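Local coordinates for serine protease inhibitor 4, isoform B (Drosophila melanogaster, PDB 4P0F), which probably inhibits serine-type and cysteine-type endopeptidases, with a reactive-centre loop that inserts into its central sheet when cleaved, at residues 223-226 / 231-234; 22-27 / 286-291. All coordinates share one frame; numbering follows the deposited sequence.

Contact 1 of 2, residues 223-226 / 231-234; sequences LPYK and SMLI
Leu223 and Met232 form an antiparallel hydrogen-bonded pair, joined by two backbone bonds of equal length: Leu223 N gives to Met232 O at 2.9 Å with an N-H...O angle of 166°, and Met232 N returns the bond to Leu223 O. That carbonyl also has a bent, secondary CA-H...O contact, Ser231 CA lying 3.3 Å from Leu223 O. At the neighbouring non-hydrogen-bonded pair, Pro224 and Ser231 stand closer, Pro224 CA being 4.1 Å from Ser231 CA. Proline suits this position, because such a pair asks for no N-H toward the partner strand, and the small serine lets the two backbones approach, its CB resting against Leu223 O and Pro224 CA.

On the face shared by Leu223 and Met232, Tyr225 reaches back over the partner strand. Its CG lies anti to the carbonyl carbon (chi1 -62°), which brings the ring obliquely over the backbone between Ser231 and Met232, CE2 being 3.7 Å from Met232 N. The methionine runs straight out from the strand and then bends at its thioether (chi3 -67°), so that its methyl curls up to the phenol, Met232 CE 3.3 Å from Tyr225 OH. An unbranched, flexible side chain can bend round the hydroxyl in this way, its CB and CE both close to Tyr225 OH. Further along the same face, Leu223 CD1 meets Ile234 CD1 at 4.0 Å.

A second shell fixes the tyrosine: its hydroxyl is hydrogen-bonded to Thr329, its ring meets that of Trp175 nearly parallel, and Phe171 packs against it edge-to-face. The segments belong to the hairpin of strands 218-224 and 230-237 in serpin sheet B, with strand 360-366 bonded along the other edge of 230-237, strand 263-281 packed against Leu223 and Ile234, and strand 328-341, the inserted reactive-centre loop, supplying Thr329.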
loop_
_atom_site.group_PDB
_atom_site.type_symbol
_atom_site.label_atom_id
_atom_site.label_comp_id
_atom_site.label_asym_id
_atom_site.label_seq_id
_atom_site.Cartn_x
_atom_site.Cartn_y
_atom_site.Cartn_z
ATOM N N LEU A 223 -16.288 -4.828 7.350
ATOM C CA LEU A 223 -16.597 -6.194 6.964
ATOM C C LEU A 223 -15.427 -7.089 7.367
ATOM O O LEU A 223 -14.343 -6.983 6.787
ATOM C CB LEU A 223 -16.851 -6.277 5.460
ATOM C CG LEU A 223 -17.916 -5.335 4.891
ATOM C CD1 LEU A 223 -18.075 -5.532 3.393
ATOM C CD2 LEU A 223 -19.250 -5.538 5.596
ATOM N N PRO A 224 -15.629 -7.961 8.366
ATOM C CA PRO A 224 -14.511 -8.775 8.851
ATOM C C PRO A 224 -14.211 -9.991 7.981
ATOM O O PRO A 224 -15.098 -10.530 7.335
ATOM C CB PRO A 224 -14.978 -9.205 10.246
ATOM C CG PRO A 224 -16.455 -9.233 10.144
ATOM C CD PRO A 224 -16.819 -8.104 9.219
ATOM N N TYR A 225 -12.945 -10.407 7.976
ATOM C CA TYR A 225 -12.521 -11.653 7.339
ATOM C C TYR A 225 -12.412 -12.754 8.389
ATOM O O TYR A 225 -11.985 -12.496 9.511
ATOM C CB TYR A 225 -11.171 -11.453 6.627
ATOM C CG TYR A 225 -11.262 -10.426 5.534
ATOM C CD1 TYR A 225 -11.781 -10.762 4.295
ATOM C CD2 TYR A 225 -10.855 -9.120 5.744
ATOM C CE1 TYR A 225 -11.899 -9.825 3.295
ATOM C CE2 TYR A 225 -10.961 -8.167 4.743
ATOM C CZ TYR A 225 -11.478 -8.537 3.518
ATOM O OH TYR A 225 -11.602 -7.611 2.520
ATOM N N LYS A 226 -12.785 -13.979 8.041
ATOM C CA LYS A 226 -12.759 -15.057 9.022
ATOM C C LYS A 226 -11.316 -15.422 9.366
ATOM O O LYS A 226 -10.399 -15.181 8.577
ATOM C CB LYS A 226 -13.527 -16.287 8.522
ATOM C CG LYS A 226 -13.129 -16.782 7.154
ATOM C CD LYS A 226 -13.995 -17.961 6.711
ATOM C CE LYS A 226 -13.649 -19.233 7.460
ATOM N NZ LYS A 226 -13.782 -20.439 6.592
ATOM N N SER A 231 -10.087 -6.578 8.524
ATOM C CA SER A 231 -11.402 -6.196 8.025
ATOM C C SER A 231 -11.273 -5.155 6.916
ATOM O O SER A 231 -10.235 -4.494 6.777
ATOM C CB SER A 231 -12.296 -5.661 9.153
ATOM O OG SER A 231 -11.872 -4.388 9.613
ATOM N N MET A 232 -12.341 -5.031 6.127
ATOM C CA MET A 232 -12.452 -3.992 5.115
ATOM C C MET A 232 -13.361 -2.904 5.636
ATOM O O MET A 232 -14.553 -3.114 5.846
ATOM C CB MET A 232 -13.005 -4.535 3.790
ATOM C CG MET A 232 -13.119 -3.458 2.707
ATOM S SD MET A 232 -13.670 -4.055 1.088
ATOM C CE MET A 232 -12.310 -5.069 0.608
ATOM N N LEU A 233 -12.776 -1.733 5.819
ATOM C CA LEU A 233 -13.494 -0.543 6.231
ATOM C C LEU A 233 -13.935 0.211 5.000
ATOM O O LEU A 233 -13.122 0.480 4.124
ATOM C CB LEU A 233 -12.595 0.343 7.094
ATOM C CG LEU A 233 -13.164 1.704 7.496
ATOM C CD1 LEU A 233 -14.262 1.541 8.535
ATOM C CD2 LEU A 233 -12.030 2.582 8.007
ATOM N N ILE A 234 -15.228 0.513 4.924
ATOM C CA ILE A 234 -15.779 1.316 3.835
ATOM C C ILE A 234 -16.270 2.628 4.424
ATOM O O ILE A 234 -17.018 2.611 5.394
ATOM C CB ILE A 234 -16.949 0.593 3.129
ATOM C CG1 ILE A 234 -16.496 -0.778 2.618
ATOM C CG2 ILE A 234 -17.478 1.423 1.977
ATOM C CD1 ILE A 234 -17.628 -1.725 2.341
#

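Contact 2 of 2, residues 22-27 / 286-291; sequences YGKLSG and FQKLGM
Lys24 leaves its helix with CG anti to the carbonyl carbon and then folds at chi2 (-50°), a bend that lays its methylenes across Lys288 and Leu289 at the end of the other helix. Its CE is 3.9 Å from Leu289 CD2 and 4.0 Å from Lys288 CB. The aliphatic part of the lysine thus does the touching, which suits a surface site where a long chain can cover a leucine methyl and still carry its charge outward.

Lys288 answers with a chain extended beyond CG, and its ammonium group comes back toward the first helix. Two waters join it to the backbone there: one gives to Lys24 O at 2.8 Å and accepts from Lys288 NZ at 3.2 Å, while the other spans the same two atoms with a weak bond on the carbonyl side. Glu284 supplies a salt bridge to Lys288 NZ, which probably offsets the nearby like charge, Lys24 NZ standing 6.6 Å from Lys288 NZ. Replacing Lys24 with an alanine would probably leave Leu289 CD2 and Lys288 CB without their apolar cover, opening a gap between the helices.

Beside this junction Lys24 also touches Val285, so the packing continues along helix 283-288. The turn that presents Leu289 is a Schellman motif: Met291 N bonds Phe286 O at 2.8 Å, Gly290 N bonds Gln287 O, and Gly290 takes the positive phi (84°) that favours glycine. What results is a solvent-facing junction between the C-terminal part of helix 6-28 and a Schellman-capped helix end, corresponding to helices hA and hI of the serpin fold.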
loop_
_atom_site.group_PDB
_atom_site.type_symbol
_atom_site.label_atom_id
_atom_site.label_comp_id
_atom_site.label_asym_id
_atom_site.label_seq_id
_atom_site.Cartn_x
_atom_site.Cartn_y
_atom_site.Cartn_z
ATOM N N TYR A 22 -2.347 9.143 0.061
ATOM C CA TYR A 22 -3.654 9.102 -0.601
ATOM C C TYR A 22 -4.003 10.492 -1.130
ATOM O O TYR A 22 -4.444 10.650 -2.274
ATOM C CB TYR A 22 -4.700 8.583 0.394
ATOM C CG TYR A 22 -6.130 8.415 -0.082
ATOM C CD1 TYR A 22 -6.434 7.773 -1.276
ATOM C CD2 TYR A 22 -7.183 8.837 0.723
ATOM C CE1 TYR A 22 -7.754 7.603 -1.674
ATOM C CE2 TYR A 22 -8.497 8.673 0.337
ATOM C CZ TYR A 22 -8.781 8.055 -0.856
ATOM O OH TYR A 22 -10.105 7.914 -1.205
ATOM N N GLY A 23 -3.771 11.512 -0.310
ATOM C CA GLY A 23 -4.037 12.870 -0.726
ATOM C C GLY A 23 -3.212 13.307 -1.921
ATOM O O GLY A 23 -3.739 13.936 -2.834
ATOM N N LYS A 24 -1.919 12.991 -1.921
ATOM C CA LYS A 24 -1.058 13.357 -3.040
ATOM C C LYS A 24 -1.373 12.541 -4.299
ATOM O O LYS A 24 -1.251 13.048 -5.405
ATOM C CB LYS A 24 0.421 13.180 -2.666
ATOM C CG LYS A 24 0.892 14.058 -1.508
ATOM C CD LYS A 24 0.508 15.517 -1.678
ATOM C CE LYS A 24 1.040 16.341 -0.510
ATOM N NZ LYS A 24 0.559 17.734 -0.538
ATOM N N LEU A 25 -1.767 11.281 -4.131
ATOM C CA LEU A 25 -2.104 10.442 -5.280
ATOM C C LEU A 25 -3.416 10.882 -5.909
ATOM O O LEU A 25 -3.547 10.907 -7.128
ATOM C CB LEU A 25 -2.205 8.974 -4.880
ATOM C CG LEU A 25 -0.902 8.242 -4.577
ATOM C CD1 LEU A 25 -1.183 6.837 -4.060
ATOM C CD2 LEU A 25 -0.003 8.181 -5.817
ATOM N N SER A 26 -4.388 11.215 -5.066
ATOM C CA SER A 26 -5.691 11.665 -5.545
ATOM C C SER A 26 -5.549 12.952 -6.347
ATOM O O SER A 26 -6.226 13.149 -7.352
ATOM C CB SER A 26 -6.651 11.871 -4.372
ATOM O OG SER A 26 -6.939 10.634 -3.734
ATOM N N GLY A 27 -4.665 13.831 -5.896
ATOM C CA GLY A 27 -4.361 15.041 -6.630
ATOM C C GLY A 27 -3.665 14.747 -7.944
ATOM O O GLY A 27 -3.898 15.433 -8.934
ATOM N N PHE A 286 6.777 11.598 -2.975
ATOM C CA PHE A 286 7.795 11.741 -1.928
ATOM C C PHE A 286 8.341 13.156 -1.865
ATOM O O PHE A 286 8.572 13.684 -0.779
ATOM C CB PHE A 286 8.937 10.756 -2.134
ATOM C CG PHE A 286 8.697 9.419 -1.506
ATOM C CD1 PHE A 286 7.654 8.617 -1.924
ATOM C CD2 PHE A 286 9.525 8.955 -0.508
ATOM C CE1 PHE A 286 7.442 7.386 -1.345
ATOM C CE2 PHE A 286 9.314 7.734 0.073
ATOM C CZ PHE A 286 8.264 6.942 -0.352
ATOM N N GLN A 287 8.552 13.776 -3.023
ATOM C CA GLN A 287 8.996 15.159 -3.049
ATOM C C GLN A 287 7.979 16.089 -2.390
ATOM O O GLN A 287 8.342 16.982 -1.613
ATOM C CB GLN A 287 9.259 15.590 -4.486
ATOM C CG GLN A 287 10.498 14.925 -5.075
ATOM C CD GLN A 287 10.603 15.105 -6.570
ATOM O OE1 GLN A 287 9.604 15.348 -7.250
ATOM N NE2 GLN A 287 11.815 14.998 -7.091
ATOM N N LYS A 288 6.705 15.878 -2.693
ATOM C CA LYS A 288 5.653 16.713 -2.126
ATOM C C LYS A 288 5.471 16.481 -0.629
ATOM O O LYS A 288 4.889 17.321 0.061
ATOM C CB LYS A 288 4.333 16.472 -2.846
ATOM C CG LYS A 288 4.296 17.041 -4.247
ATOM C CD LYS A 288 3.026 16.603 -4.952
ATOM C CE LYS A 288 2.908 17.187 -6.350
ATOM N NZ LYS A 288 1.651 16.709 -7.002
ATOM N N LEU A 289 5.960 15.349 -0.133
ATOM C CA LEU A 289 5.924 15.057 1.298
ATOM C C LEU A 289 7.260 15.394 1.972
ATOM O O LEU A 289 7.511 14.985 3.102
ATOM C CB LEU A 289 5.559 13.594 1.534
ATOM C CG LEU A 289 4.137 13.226 1.091
ATOM C CD1 LEU A 289 3.867 11.749 1.271
ATOM C CD2 LEU A 289 3.111 14.031 1.848
ATOM N N GLY A 290 8.097 16.160 1.281
ATOM C CA GLY A 290 9.307 16.708 1.870
ATOM C C GLY A 290 10.504 15.785 1.870
ATOM O O GLY A 290 11.448 16.005 2.630
ATOM N N MET A 291 10.477 14.769 1.012
ATOM C CA MET A 291 11.571 13.803 0.926
ATOM C C MET A 291 12.284 13.869 -0.432
ATOM O O MET A 291 12.524 12.841 -1.067
ATOM C CB MET A 291 11.048 12.396 1.202
ATOM C CG MET A 291 10.516 12.244 2.622
ATOM S SD MET A 291 9.787 10.633 2.988
ATOM C CE MET A 291 8.141 10.806 2.279
HETATM O O HOH W 1 1.784 13.621 -6.680
HETATM O O HOH W 2 -1.056 15.791 -5.615
#

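Overall arrangement
Contact 1 and contact 2 lie on opposite sides of the chain's centre, their own centres 27 Å apart and their nearest atoms about 10 Å apart, so neither touches the other. In sequence, the hairpin of contact 1 falls between the two distant segments that contact 2 brings together. One is a buried pairing of neighbouring strands, the other a water-bridged surface meeting of helix ends. Strand 360-366 links them indirectly: it pairs with strand 230-237 of contact 1, and its Thr361 is hydrogen-bonded to Tyr22 of helix 6-28. Of the two, contact 1 is the one touching the inserted reactive-centre loop, through Thr329.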